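Local structure of SusD superfamily protein (Bacteroides thetaiotaomicron, 3MCX) at residues R52-Q57 and L429-K434; Y71-V76 and W437-L442; G141-N146 and D423-G428; I262-P267 and G343-T348; N290-E295 and K332-K337. The protein is of unknown function but, as a zinc-binding outer-membrane member of the SusD family, probably takes part in capturing glycans or other nutrients at the cell surface. All blocks are in the same frame, centred on the assembly; numbering follows the deposited sequence.

Contact 1 of 5, residues R52-Q57 and L429-K434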
# COMPACT_ATOMS: atom_id res chain seq x y z
N ARG A 52 8.30 -7.06 3.37
CA ARG A 52 9.39 -6.39 4.05
C ARG A 52 9.26 -6.42 5.58
O ARG A 52 10.22 -6.10 6.29
CB ARG A 52 9.52 -4.93 3.56
CG ARG A 52 9.87 -4.78 2.12
CD ARG A 52 11.34 -4.98 1.86
NE ARG A 52 12.08 -3.73 2.10
CZ ARG A 52 13.35 -3.55 1.79
NH1 ARG A 52 14.07 -4.55 1.34
NH2 ARG A 52 13.90 -2.34 1.93
N ALA A 53 8.08 -6.81 6.08
CA ALA A 53 7.82 -6.89 7.51
C ALA A 53 7.94 -8.36 7.94
O ALA A 53 8.84 -9.06 7.46
CB ALA A 53 6.45 -6.23 7.89
N ALA A 54 7.14 -8.83 8.90
CA ALA A 54 7.36 -10.13 9.53
C ALA A 54 6.25 -11.16 9.37
O ALA A 54 6.42 -12.31 9.81
CB ALA A 54 7.64 -9.95 11.04
N ASP A 55 5.12 -10.72 8.80
CA ASP A 55 3.89 -11.51 8.73
C ASP A 55 3.68 -12.24 7.42
O ASP A 55 2.98 -13.27 7.40
CB ASP A 55 2.69 -10.62 9.04
CG ASP A 55 2.66 -10.16 10.48
OD1 ASP A 55 2.99 -10.97 11.37
OD2 ASP A 55 2.31 -8.98 10.70
N VAL A 56 4.20 -11.68 6.33
CA VAL A 56 4.09 -12.26 4.99
C VAL A 56 5.52 -12.48 4.53
O VAL A 56 6.34 -11.55 4.55
CB VAL A 56 3.31 -11.37 4.02
CG1 VAL A 56 3.34 -12.00 2.64
CG2 VAL A 56 1.87 -11.13 4.49
N GLN A 57 5.84 -13.70 4.14
CA GLN A 57 7.20 -14.06 3.74
C GLN A 57 7.20 -14.65 2.33
O GLN A 57 6.18 -15.10 1.83
CB GLN A 57 7.81 -15.08 4.72
CG GLN A 57 6.99 -16.34 4.89
CD GLN A 57 7.72 -17.40 5.65
OE1 GLN A 57 7.66 -17.50 6.89
NE2 GLN A 57 8.48 -18.20 4.91
N LEU A 429 10.56 0.93 15.16
CA LEU A 429 10.55 -0.43 15.69
C LEU A 429 11.34 -1.36 14.80
O LEU A 429 11.22 -1.29 13.57
CB LEU A 429 9.12 -0.96 15.74
CG LEU A 429 8.21 -0.18 16.67
CD1 LEU A 429 6.78 -0.78 16.58
CD2 LEU A 429 8.69 -0.15 18.14
N ALA A 430 12.14 -2.21 15.40
CA ALA A 430 12.82 -3.29 14.68
C ALA A 430 11.83 -4.34 14.22
O ALA A 430 10.92 -4.73 14.97
CB ALA A 430 13.89 -3.95 15.55
N ILE A 431 12.11 -4.86 13.04
CA ILE A 431 11.32 -5.92 12.39
C ILE A 431 12.08 -7.21 12.61
O ILE A 431 13.24 -7.31 12.21
CB ILE A 431 11.22 -5.64 10.91
CG1 ILE A 431 10.36 -4.41 10.67
CG2 ILE A 431 10.62 -6.88 10.21
CD1 ILE A 431 10.61 -3.80 9.30
N GLU A 432 11.48 -8.19 13.31
CA GLU A 432 12.14 -9.47 13.58
C GLU A 432 11.32 -10.59 12.95
O GLU A 432 10.13 -10.73 13.21
CB GLU A 432 12.32 -9.74 15.08
CG GLU A 432 13.35 -8.83 15.78
CD GLU A 432 13.56 -9.19 17.25
OE1 GLU A 432 12.63 -9.00 18.07
OE2 GLU A 432 14.63 -9.74 17.56
N ARG A 433 11.98 -11.38 12.11
CA ARG A 433 11.38 -12.56 11.50
C ARG A 433 11.73 -13.76 12.38
O ARG A 433 12.81 -14.34 12.24
CB ARG A 433 11.95 -12.72 10.09
CG ARG A 433 11.46 -11.75 9.07
CD ARG A 433 12.14 -10.35 9.06
NE ARG A 433 11.63 -9.68 7.88
CZ ARG A 433 12.10 -9.83 6.65
NH1 ARG A 433 13.30 -10.34 6.41
NH2 ARG A 433 11.38 -9.37 5.66
N LYS A 434 10.83 -14.12 13.30
CA LYS A 434 11.10 -15.12 14.32
C LYS A 434 10.49 -16.50 14.04
O LYS A 434 10.95 -17.50 14.57
CB LYS A 434 10.63 -14.66 15.70
CG LYS A 434 11.43 -13.48 16.27
CD LYS A 434 11.25 -13.41 17.77
CE LYS A 434 11.20 -11.99 18.27
NZ LYS A 434 10.60 -11.92 19.68

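Contact 2 of 5, residues Y71-V76 and W437-L442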
# COMPACT_ATOMS: atom_id res chain seq x y z
N TYR A 71 13.27 -8.49 -2.09
CA TYR A 71 12.72 -7.58 -1.09
C TYR A 71 12.76 -8.21 0.32
O TYR A 71 13.27 -7.62 1.29
CB TYR A 71 11.30 -7.23 -1.41
CG TYR A 71 11.06 -6.40 -2.65
CD1 TYR A 71 11.91 -5.40 -3.07
CD2 TYR A 71 9.89 -6.55 -3.35
CE1 TYR A 71 11.60 -4.60 -4.19
CE2 TYR A 71 9.57 -5.76 -4.48
CZ TYR A 71 10.41 -4.79 -4.87
OH TYR A 71 10.08 -4.05 -5.97
N TYR A 72 12.18 -9.38 0.42
CA TYR A 72 12.07 -10.11 1.69
C TYR A 72 13.42 -10.31 2.36
O TYR A 72 13.53 -10.22 3.59
CB TYR A 72 11.39 -11.44 1.39
CG TYR A 72 11.38 -12.47 2.50
CD1 TYR A 72 10.64 -12.29 3.66
CD2 TYR A 72 12.09 -13.64 2.36
CE1 TYR A 72 10.63 -13.27 4.64
CE2 TYR A 72 12.06 -14.63 3.32
CZ TYR A 72 11.33 -14.44 4.46
OH TYR A 72 11.31 -15.44 5.41
N GLU A 73 14.44 -10.63 1.57
CA GLU A 73 15.80 -10.90 2.04
C GLU A 73 16.66 -9.64 2.20
O GLU A 73 17.81 -9.73 2.60
CB GLU A 73 16.50 -11.86 1.07
CG GLU A 73 15.81 -13.22 1.03
CD GLU A 73 16.24 -14.10 -0.13
OE1 GLU A 73 17.11 -13.72 -0.94
OE2 GLU A 73 15.66 -15.23 -0.22
N TYR A 74 16.12 -8.47 1.83
CA TYR A 74 16.88 -7.21 1.95
C TYR A 74 18.21 -7.27 1.24
O TYR A 74 19.23 -6.74 1.68
CB TYR A 74 17.03 -6.81 3.43
CG TYR A 74 15.76 -6.23 4.03
CD1 TYR A 74 14.70 -7.03 4.42
CD2 TYR A 74 15.67 -4.87 4.28
CE1 TYR A 74 13.55 -6.49 4.96
CE2 TYR A 74 14.55 -4.33 4.83
CZ TYR A 74 13.48 -5.14 5.18
OH TYR A 74 12.34 -4.58 5.73
N ASN A 75 18.22 -7.90 0.07
CA ASN A 75 19.44 -8.01 -0.72
C ASN A 75 19.31 -7.53 -2.18
O ASN A 75 20.25 -7.65 -2.96
CB ASN A 75 20.02 -9.43 -0.64
CG ASN A 75 19.10 -10.47 -1.20
OD1 ASN A 75 18.20 -10.15 -1.96
ND2 ASN A 75 19.29 -11.72 -0.79
N VAL A 76 18.17 -6.96 -2.50
CA VAL A 76 17.90 -6.48 -3.86
C VAL A 76 18.96 -5.45 -4.31
O VAL A 76 19.37 -4.57 -3.54
CB VAL A 76 16.46 -5.92 -3.96
CG1 VAL A 76 16.25 -4.67 -3.06
CG2 VAL A 76 16.10 -5.63 -5.40
N TRP A 437 9.30 -21.08 9.98
CA TRP A 437 9.45 -21.33 8.55
C TRP A 437 9.91 -20.17 7.72
O TRP A 437 9.89 -20.24 6.50
CB TRP A 437 8.23 -22.03 7.95
CG TRP A 437 6.87 -21.35 8.12
CD1 TRP A 437 6.31 -20.42 7.31
CD2 TRP A 437 5.89 -21.63 9.13
NE1 TRP A 437 5.06 -20.08 7.76
CE2 TRP A 437 4.78 -20.79 8.89
CE3 TRP A 437 5.84 -22.51 10.23
CZ2 TRP A 437 3.63 -20.83 9.67
CZ3 TRP A 437 4.70 -22.54 11.02
CH2 TRP A 437 3.62 -21.70 10.74
N HIS A 438 10.40 -19.09 8.34
CA HIS A 438 11.12 -18.12 7.58
C HIS A 438 12.26 -18.80 6.85
O HIS A 438 12.87 -19.79 7.32
CB HIS A 438 11.62 -16.99 8.47
CG HIS A 438 10.56 -15.98 8.76
ND1 HIS A 438 10.12 -15.05 7.82
CD2 HIS A 438 9.83 -15.74 9.89
CE1 HIS A 438 9.17 -14.30 8.35
NE2 HIS A 438 8.99 -14.69 9.62
N LEU A 439 12.60 -18.23 5.70
CA LEU A 439 13.59 -18.87 4.87
C LEU A 439 14.99 -18.78 5.45
O LEU A 439 15.35 -17.77 6.07
CB LEU A 439 13.60 -18.29 3.47
CG LEU A 439 12.28 -18.38 2.75
CD1 LEU A 439 12.44 -17.94 1.25
CD2 LEU A 439 11.61 -19.73 2.88
N GLU A 440 15.82 -19.78 5.17
CA GLU A 440 17.19 -19.79 5.65
C GLU A 440 18.02 -18.68 5.02
O GLU A 440 19.04 -18.27 5.56
CB GLU A 440 17.86 -21.15 5.43
CG GLU A 440 17.27 -22.29 6.29
CD GLU A 440 17.29 -22.00 7.78
OE1 GLU A 440 18.35 -21.56 8.27
OE2 GLU A 440 16.24 -22.25 8.45
N THR A 441 17.62 -18.19 3.87
CA THR A 441 18.33 -17.08 3.25
C THR A 441 18.39 -15.82 4.12
O THR A 441 19.29 -14.99 3.92
CB THR A 441 17.68 -16.69 1.90
OG1 THR A 441 16.26 -16.54 2.08
CG2 THR A 441 17.99 -17.73 0.82
N LEU A 442 17.47 -15.65 5.07
CA LEU A 442 17.55 -14.47 5.97
C LEU A 442 18.82 -14.50 6.83
O LEU A 442 19.31 -13.45 7.24
CB LEU A 442 16.35 -14.38 6.90
CG LEU A 442 14.97 -14.29 6.27
CD1 LEU A 442 13.90 -13.95 7.31
CD2 LEU A 442 14.95 -13.21 5.12

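Contact 3 of 5, residues G141-N146 and D423-G428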
# COMPACT_ATOMS: atom_id res chain seq x y z
N GLY A 141 13.58 6.07 -0.20
CA GLY A 141 14.06 7.03 0.80
C GLY A 141 13.88 6.45 2.19
O GLY A 141 12.95 5.68 2.45
N MSE A 142 14.79 6.81 3.09
CA MSE A 142 14.64 6.42 4.49
C MSE A 142 13.38 7.06 5.08
O MSE A 142 12.95 8.12 4.63
CB MSE A 142 15.87 6.85 5.30
CG MSE A 142 17.16 6.14 4.89
SE MSE A 142 17.20 4.24 5.14
CE MSE A 142 17.16 4.11 7.09
N PRO A 143 12.80 6.44 6.10
CA PRO A 143 11.55 6.93 6.65
C PRO A 143 11.66 8.38 7.15
O PRO A 143 12.61 8.75 7.82
CB PRO A 143 11.25 5.98 7.82
CG PRO A 143 12.09 4.82 7.60
CD PRO A 143 13.23 5.19 6.74
N TYR A 144 10.63 9.14 6.77
CA TYR A 144 10.58 10.55 7.16
C TYR A 144 10.85 10.74 8.65
O TYR A 144 11.58 11.64 9.06
CB TYR A 144 9.22 11.15 6.79
CG TYR A 144 9.01 12.61 7.11
CD1 TYR A 144 8.78 13.02 8.41
CD2 TYR A 144 9.02 13.58 6.12
CE1 TYR A 144 8.59 14.34 8.74
CE2 TYR A 144 8.83 14.91 6.43
CZ TYR A 144 8.64 15.29 7.74
OH TYR A 144 8.44 16.62 8.09
N THR A 145 10.22 9.90 9.47
CA THR A 145 10.27 10.10 10.91
C THR A 145 11.60 9.78 11.55
O THR A 145 11.82 10.07 12.72
CB THR A 145 9.14 9.31 11.62
OG1 THR A 145 9.14 7.96 11.15
CG2 THR A 145 7.78 9.93 11.33
N ASN A 146 12.53 9.19 10.81
CA ASN A 146 13.88 9.02 11.34
C ASN A 146 14.59 10.35 11.59
O ASN A 146 15.46 10.42 12.45
CB ASN A 146 14.75 8.15 10.42
CG ASN A 146 14.44 6.67 10.48
OD1 ASN A 146 13.46 6.25 11.11
ND2 ASN A 146 15.29 5.88 9.83
N ASP A 423 4.26 0.70 9.46
CA ASP A 423 3.90 0.72 10.89
C ASP A 423 5.13 0.60 11.77
O ASP A 423 5.25 1.27 12.80
CB ASP A 423 2.95 -0.43 11.26
CG ASP A 423 1.64 -0.39 10.52
OD1 ASP A 423 1.38 0.48 9.66
OD2 ASP A 423 0.80 -1.28 10.85
N TYR A 424 6.06 -0.29 11.40
CA TYR A 424 7.28 -0.44 12.16
C TYR A 424 8.16 0.79 11.95
O TYR A 424 8.66 1.37 12.91
CB TYR A 424 8.07 -1.66 11.69
CG TYR A 424 7.44 -2.98 12.07
CD1 TYR A 424 6.47 -3.54 11.25
CD2 TYR A 424 7.84 -3.68 13.21
CE1 TYR A 424 5.90 -4.77 11.60
CE2 TYR A 424 7.27 -4.88 13.53
CZ TYR A 424 6.33 -5.44 12.70
OH TYR A 424 5.74 -6.66 13.03
N LEU A 425 8.33 1.22 10.69
CA LEU A 425 9.28 2.28 10.38
C LEU A 425 8.93 3.57 11.12
O LEU A 425 9.79 4.19 11.75
CB LEU A 425 9.35 2.52 8.88
CG LEU A 425 9.81 1.34 8.01
CD1 LEU A 425 9.84 1.73 6.53
CD2 LEU A 425 11.16 0.76 8.51
N ARG A 426 7.67 4.00 11.01
CA ARG A 426 7.31 5.30 11.61
C ARG A 426 7.31 5.31 13.13
O ARG A 426 7.34 6.36 13.76
CB ARG A 426 5.96 5.81 11.12
CG ARG A 426 4.77 5.01 11.56
CD ARG A 426 3.46 5.68 11.16
NE ARG A 426 2.37 4.75 11.42
CZ ARG A 426 1.95 3.82 10.56
NH1 ARG A 426 2.47 3.70 9.35
NH2 ARG A 426 0.98 2.99 10.93
N ASN A 427 7.32 4.11 13.72
CA ASN A 427 7.41 3.95 15.14
C ASN A 427 8.80 3.58 15.66
O ASN A 427 8.99 3.34 16.85
CB ASN A 427 6.32 2.99 15.63
CG ASN A 427 4.95 3.62 15.55
OD1 ASN A 427 4.72 4.62 16.25
ND2 ASN A 427 4.09 3.13 14.67
N GLY A 428 9.79 3.57 14.77
CA GLY A 428 11.17 3.26 15.14
C GLY A 428 11.40 1.84 15.63
O GLY A 428 12.32 1.57 16.42
O HOH W 1 11.09 6.53 12.29

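Contact 4 of 5, residues I262-P267 and G343-T348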
# COMPACT_ATOMS: atom_id res chain seq x y z
N ILE A 262 -10.56 -4.15 -12.17
CA ILE A 262 -9.85 -5.16 -12.94
C ILE A 262 -10.84 -6.14 -13.53
O ILE A 262 -11.78 -6.60 -12.87
CB ILE A 262 -8.89 -5.97 -12.02
CG1 ILE A 262 -7.84 -5.06 -11.36
CG2 ILE A 262 -8.26 -7.18 -12.76
CD1 ILE A 262 -6.85 -4.43 -12.33
N THR A 263 -10.65 -6.46 -14.80
CA THR A 263 -11.24 -7.65 -15.40
C THR A 263 -10.18 -8.33 -16.29
O THR A 263 -9.08 -7.80 -16.46
CB THR A 263 -12.48 -7.36 -16.26
OG1 THR A 263 -12.06 -6.70 -17.45
CG2 THR A 263 -13.50 -6.48 -15.48
N LEU A 264 -10.53 -9.50 -16.84
CA LEU A 264 -9.59 -10.17 -17.76
C LEU A 264 -9.41 -9.42 -19.11
O LEU A 264 -8.49 -9.76 -19.88
CB LEU A 264 -10.03 -11.62 -18.01
CG LEU A 264 -9.85 -12.57 -16.82
CD1 LEU A 264 -10.18 -14.00 -17.23
CD2 LEU A 264 -8.45 -12.50 -16.18
N SER A 265 -10.24 -8.41 -19.37
CA SER A 265 -10.12 -7.59 -20.59
C SER A 265 -9.28 -6.33 -20.37
O SER A 265 -8.61 -5.87 -21.30
CB SER A 265 -11.51 -7.21 -21.12
OG SER A 265 -12.27 -8.36 -21.39
N GLU A 266 -9.32 -5.77 -19.16
CA GLU A 266 -8.50 -4.57 -18.86
C GLU A 266 -7.96 -4.60 -17.40
O GLU A 266 -8.74 -4.62 -16.45
CB GLU A 266 -9.30 -3.28 -19.13
CG GLU A 266 -8.51 -1.97 -18.89
N PRO A 267 -6.63 -4.66 -17.21
CA PRO A 267 -5.60 -4.96 -18.20
C PRO A 267 -5.90 -6.29 -18.88
O PRO A 267 -6.63 -7.16 -18.35
CB PRO A 267 -4.31 -5.06 -17.38
CG PRO A 267 -4.62 -4.33 -16.04
CD PRO A 267 -6.08 -4.58 -15.83
N GLY A 343 -14.34 -16.16 -6.93
CA GLY A 343 -13.78 -16.93 -5.83
C GLY A 343 -12.73 -17.97 -6.21
O GLY A 343 -12.17 -18.61 -5.30
N ASP A 344 -12.46 -18.12 -7.51
CA ASP A 344 -11.43 -19.05 -8.01
C ASP A 344 -10.53 -18.50 -9.14
O ASP A 344 -9.86 -19.28 -9.82
CB ASP A 344 -12.11 -20.32 -8.48
CG ASP A 344 -13.02 -20.09 -9.67
OD1 ASP A 344 -13.15 -18.92 -10.14
OD2 ASP A 344 -13.62 -21.09 -10.16
N ASP A 345 -10.54 -17.19 -9.37
CA ASP A 345 -9.56 -16.58 -10.37
C ASP A 345 -9.11 -15.26 -9.85
O ASP A 345 -9.62 -14.15 -10.10
CB ASP A 345 -9.85 -16.49 -11.89
CG ASP A 345 -8.55 -16.03 -12.75
OD1 ASP A 345 -7.38 -15.91 -12.19
OD2 ASP A 345 -8.73 -15.79 -14.01
N PRO A 346 -8.00 -15.39 -9.10
CA PRO A 346 -7.42 -14.21 -8.49
C PRO A 346 -7.08 -13.07 -9.43
O PRO A 346 -7.03 -11.92 -8.99
CB PRO A 346 -6.16 -14.77 -7.81
CG PRO A 346 -6.52 -16.16 -7.48
CD PRO A 346 -7.31 -16.62 -8.66
N LYS A 347 -6.79 -13.38 -10.69
CA LYS A 347 -6.44 -12.35 -11.67
C LYS A 347 -7.55 -11.35 -11.92
O LYS A 347 -7.29 -10.29 -12.52
CB LYS A 347 -6.00 -13.00 -12.98
CG LYS A 347 -4.69 -13.73 -12.86
CD LYS A 347 -4.19 -14.22 -14.21
CE LYS A 347 -5.05 -15.29 -14.78
NZ LYS A 347 -5.03 -16.54 -13.98
N THR A 348 -8.77 -11.69 -11.54
CA THR A 348 -9.90 -10.78 -11.67
C THR A 348 -10.17 -9.88 -10.46
O THR A 348 -11.08 -9.05 -10.53
CB THR A 348 -11.21 -11.56 -11.98
OG1 THR A 348 -11.59 -12.34 -10.82
CG2 THR A 348 -11.05 -12.42 -13.24

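Contact 5 of 5, residues N290-E295 and K332-K337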
# COMPACT_ATOMS: atom_id res chain seq x y z
N ASN A 290 4.48 -16.91 -4.51
CA ASN A 290 5.65 -16.72 -3.66
C ASN A 290 5.41 -15.90 -2.42
O ASN A 290 6.33 -15.25 -1.95
CB ASN A 290 6.88 -16.22 -4.42
CG ASN A 290 8.17 -16.66 -3.73
OD1 ASN A 290 8.13 -17.60 -2.92
ND2 ASN A 290 9.32 -16.04 -4.06
N LEU A 291 4.18 -15.91 -1.91
CA LEU A 291 3.82 -15.23 -0.67
C LEU A 291 3.01 -16.18 0.18
O LEU A 291 2.00 -16.73 -0.27
CB LEU A 291 3.03 -13.96 -0.94
CG LEU A 291 3.81 -12.84 -1.64
CD1 LEU A 291 2.87 -11.88 -2.34
CD2 LEU A 291 4.74 -12.06 -0.69
N ILE A 292 3.47 -16.38 1.41
CA ILE A 292 2.75 -17.16 2.41
C ILE A 292 2.85 -16.43 3.73
O ILE A 292 3.73 -15.59 3.91
CB ILE A 292 3.24 -18.60 2.54
CG1 ILE A 292 4.74 -18.69 2.92
CG2 ILE A 292 2.95 -19.39 1.22
CD1 ILE A 292 5.26 -20.09 3.29
N LEU A 293 1.95 -16.77 4.65
CA LEU A 293 1.96 -16.20 5.99
C LEU A 293 3.03 -16.86 6.84
O LEU A 293 3.26 -18.08 6.73
CB LEU A 293 0.58 -16.38 6.61
CG LEU A 293 -0.58 -15.73 5.84
CD1 LEU A 293 -1.97 -16.17 6.35
CD2 LEU A 293 -0.45 -14.18 5.88
N SER A 294 3.67 -16.06 7.70
CA SER A 294 4.67 -16.57 8.62
C SER A 294 4.05 -17.12 9.90
O SER A 294 2.88 -16.87 10.22
CB SER A 294 5.62 -15.45 8.98
OG SER A 294 4.94 -14.51 9.80
N GLU A 295 4.85 -17.83 10.64
CA GLU A 295 4.42 -18.28 11.95
C GLU A 295 4.23 -17.09 12.90
O GLU A 295 3.40 -17.13 13.81
CB GLU A 295 5.40 -19.27 12.56
CG GLU A 295 4.83 -20.05 13.71
CD GLU A 295 5.87 -20.87 14.42
OE1 GLU A 295 7.03 -20.37 14.52
OE2 GLU A 295 5.52 -22.00 14.91
N LYS A 332 -1.90 -23.09 8.11
CA LYS A 332 -2.80 -22.23 7.36
C LYS A 332 -2.09 -20.98 6.85
O LYS A 332 -2.39 -19.85 7.24
CB LYS A 332 -4.03 -21.92 8.20
CG LYS A 332 -4.84 -23.12 8.52
CD LYS A 332 -6.11 -22.76 9.31
CE LYS A 332 -6.92 -24.01 9.66
NZ LYS A 332 -8.27 -23.57 10.16
N VAL A 333 -1.13 -21.20 5.94
CA VAL A 333 -0.23 -20.14 5.51
C VAL A 333 -0.64 -19.45 4.21
O VAL A 333 0.06 -18.55 3.78
CB VAL A 333 1.21 -20.67 5.38
CG1 VAL A 333 1.69 -21.21 6.75
CG2 VAL A 333 1.36 -21.74 4.24
N TYR A 334 -1.80 -19.77 3.65
CA TYR A 334 -2.24 -19.08 2.43
C TYR A 334 -3.25 -18.00 2.80
O TYR A 334 -4.20 -18.29 3.54
CB TYR A 334 -2.84 -20.08 1.42
CG TYR A 334 -1.78 -21.02 0.89
CD1 TYR A 334 -1.39 -22.09 1.60
CD2 TYR A 334 -1.14 -20.79 -0.34
CE1 TYR A 334 -0.40 -22.94 1.17
CE2 TYR A 334 -0.13 -21.64 -0.79
CZ TYR A 334 0.20 -22.74 -0.06
OH TYR A 334 1.18 -23.64 -0.48
N LEU A 335 -3.00 -16.77 2.37
CA LEU A 335 -3.89 -15.65 2.64
C LEU A 335 -4.96 -15.62 1.57
O LEU A 335 -4.61 -15.58 0.38
CB LEU A 335 -3.07 -14.35 2.62
CG LEU A 335 -3.86 -13.08 2.93
CD1 LEU A 335 -4.42 -13.14 4.33
CD2 LEU A 335 -3.02 -11.81 2.67
N ALA A 336 -6.23 -15.58 1.95
CA ALA A 336 -7.36 -15.69 1.00
C ALA A 336 -8.09 -14.35 0.77
O ALA A 336 -9.26 -14.35 0.43
CB ALA A 336 -8.33 -16.77 1.47
N LYS A 337 -7.42 -13.23 0.97
CA LYS A 337 -8.04 -11.92 0.77
C LYS A 337 -8.38 -11.59 -0.69
O LYS A 337 -9.25 -10.78 -0.91
CB LYS A 337 -7.18 -10.79 1.32
CG LYS A 337 -7.34 -10.58 2.78
CD LYS A 337 -6.67 -9.29 3.22
CE LYS A 337 -6.98 -9.10 4.68
NZ LYS A 337 -6.26 -7.99 5.30
O HOH W 2 -0.81 -16.89 0.38

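Contact 1 of 5, residues R52-Q57 and L429-K434
Arg52 and Ala53 turn their backbone carbonyls to the side chains of Ile431 and Arg433, where the loop between helix 44-51 and strand 56-57 meets strand 431-432 of a two-stranded antiparallel sheet in this SusD-family fold. At Arg52 it is the carbonyl O that takes part, 3.8 Å from Ile431 CD1; its guanidinium runs away to the carbonyl of Arg456. The Ala53 peptide comes next: Ile431 CG2, anti to the backbone N, lies against its carbonyl carbon, while Ala53 O accepts two bonds from Arg433. The grip is side-on, NE at 2.9 Å and NH2 at 3.1 Å from Ala53 O, both rather bent at the hydrogen (135° and 137°). Ala53 O sits close to the guanidinium plane, and the chain of Arg433 bends at chi2 (81°) to bring that edge round. Beyond the grip, Arg433 NH1 bonds to the carbonyls of Tyr72, at the end of helix 69-72, and Ala447. A leucine in place of Arg433 would probably leave the carbonyls of Ala53, Tyr72 and Ala447 without these donors and set the loop less firmly against the strand. Ala54 ends the walk, its CB 3.4 Å from Glu432 O.

Contact 2 of 5, residues Y71-V76 and W437-L442
Tyr72 OH is held by two groups of the loop before helix 441-444: His438 ND1 at 2.7 Å from Tyr72 OH, with either able to be the donor, and the backbone N of Leu439, which gives its hydrogen to Tyr72 OH at 3.1 Å in a nearly straight bond (164°). The imidazole meets the phenol rim to rim, the two planes only 16° apart and ND1 near the plane of the tyrosine ring. With CG anti to the backbone N (chi1 170°), Tyr72 sends its ring from the end of helix 69-72 straight at this loop. Leu442 CD2 rests over one face of the ring in a CH-pi contact, 4.0 Å from the ring centroid, and Leu439 CG packs against Tyr72 CE2 at 3.8 Å. One residue on, Glu73 OE2 accepts from Thr441 OG1 at 2.7 Å, the hydroxyl coming from above the carboxylate plane; Thr61 OG1 also bonds to this oxygen. Glu73 OE1 takes Asn75 ND2, within the turn where Tyr74, at positive phi, ends the helix in a Schellman motif. On its far side His438 NE2 bonds to Asp296, which would tend to polarise the imidazole. The phenol and carboxylate are thus both buried yet satisfied by several partners, so the ring and the carboxylate probably have little freedom to turn.

Contact 3 of 5, residues G141-N146 and D423-G428
Pro143 and Leu425 meet at about a right angle, the CG corner of the proline ring set against the leucine side chain where it leaves the helix. Pro143 CG touches Leu425 CB at 3.8 Å and Leu425 CD1 at 4.0 Å. Beside this apolar pair Thr145 points its hydroxyl at the last turn of helix 420-426: OG1 takes the position between its own backbone N and carbonyl carbon (chi1 49°) and comes within 3.3 Å of Arg426 CA. No direct hydrogen bond crosses the contact; one water joins the two sides instead. It accepts from Thr145 OG1 and donates to Asn146 OD1 and Leu425 O, each at 2.7 Å from the water. The amide of Asn146 is thereby shared, its OD1 on the water and its ND2 on the carbonyl of Ala452. Arg426, although its CB lies near Thr145, carries its guanidinium off to Asp423 OD1, 2.8 Å from NH2, and to Glu365 and Asn214. The helix ends here in a Schellman motif, with Gly428 at positive phi and its N bonded to Leu425 O. The contact thus sets the loop that follows helix 115-140 against the C-terminal end of helix 420-426, just ahead of strand 431-432.

Contact 4 of 5, residues I262-P267 and G343-T348
Leu264 and Thr348 bring together two surface loops of the SusD-family fold, one after strand 256-260 and built on an ST turn, the other an Asx turn leading into the 3-10 segment 346-348. Van der Waals contacts join them. Leu264 CG packs on Thr348 CG2 at 3.8 Å, an apolar pair whose side chains meet at a slant, and Leu264 CD2 also reaches Lys347 CB and Asp345 OD2. Ile262 CG2 lies 3.3 Å from Lys347 O. The hydrogen bonds stay within each loop. Thr263 OG1 accepts from the backbone N of Ser265, making the ST turn. In the conformer given here (Asp345 is deposited in two), OD1 takes two donors from opposite faces of its plane, Lys347 N and, in a salt bridge, Lys347 NZ, each at 3.0 Å from OD1. Asp345 O accepts from both Thr348 N and Thr348 OG1. With an alanine at Thr348, Leu264 would probably face a gap where CG2 had been and Asp345 O would keep one donor fewer. The oxygens of Ile262 and Thr348, both acceptors, lie close without bonding each other, and Lys341 NZ bonds to both. The hydroxyl of Thr348 lies in the Asp345 carbonyl plane, with OG1 2.8 Å from Asp345 O.

Contact 5 of 5, residues N290-E295 and K332-K337
A classic beta bulge, in which Val333 and Tyr334 both face Lys314 of the neighbouring strand, marks the place where Leu293 docks. Leu293 N donates to Val333 O at 2.7 Å, nearly straight (172°) and in the carbonyl plane on a lone pair. This is the one direct hydrogen bond between the segments; a water adds a second link, donating to Leu291 O and accepting from Leu335 N. Apolar side chains pack round these bonds. Ile292 and Val333 lie side by side, pointing the same way, with Ile292 CB 4.0 Å from Val333 CG2. Ile292 CG2, anti to the carbonyl carbon, comes over one face of the Tyr334 ring, 4.3 Å from CE2. Leu293 turns to the backbone of the 332-337 segment: CD1 is 3.8 Å from Lys332 O, a buried carbonyl without a polar partner in the model, and CD2 meets Leu335 CB, the two side chains crossing at about a right angle. Lys332 leads its side chain away to within about 5 Å of that of Glu315, a zinc ligand together with Glu319 and His330. The contact thus joins two small antiparallel sheets: strand 292-293, which runs into helix 295-301 with Ser294 as its N-cap, pairs on with 56-57, and strand 334-335 pairs with 313-314.

Contacts 1, 2 and 5 are buried and touch one another: strands 56-57 and 292-293 pair between contacts 1 and 5, Arg433 reaches Tyr72 across contacts 1 and 2, and Trp437 NE1 bonds to Leu293 O across contacts 2 and 5. Contact 3, partly buried, joins contact 1 through helix 420-426 and the strand that follows it. Contact 4 lies at the surface and touches none of the others, its centre about 20 Å from that of contact 5 and about 30 Å from those of contacts 1 and 2. Direct bonds cross the three buried contacts, through a cation, a phenol with a carboxylate, and a backbone amide respectively. Contact 3 pairs apolar packing with one bridging water, and contact 4 keeps its hydrogen bonds within each loop.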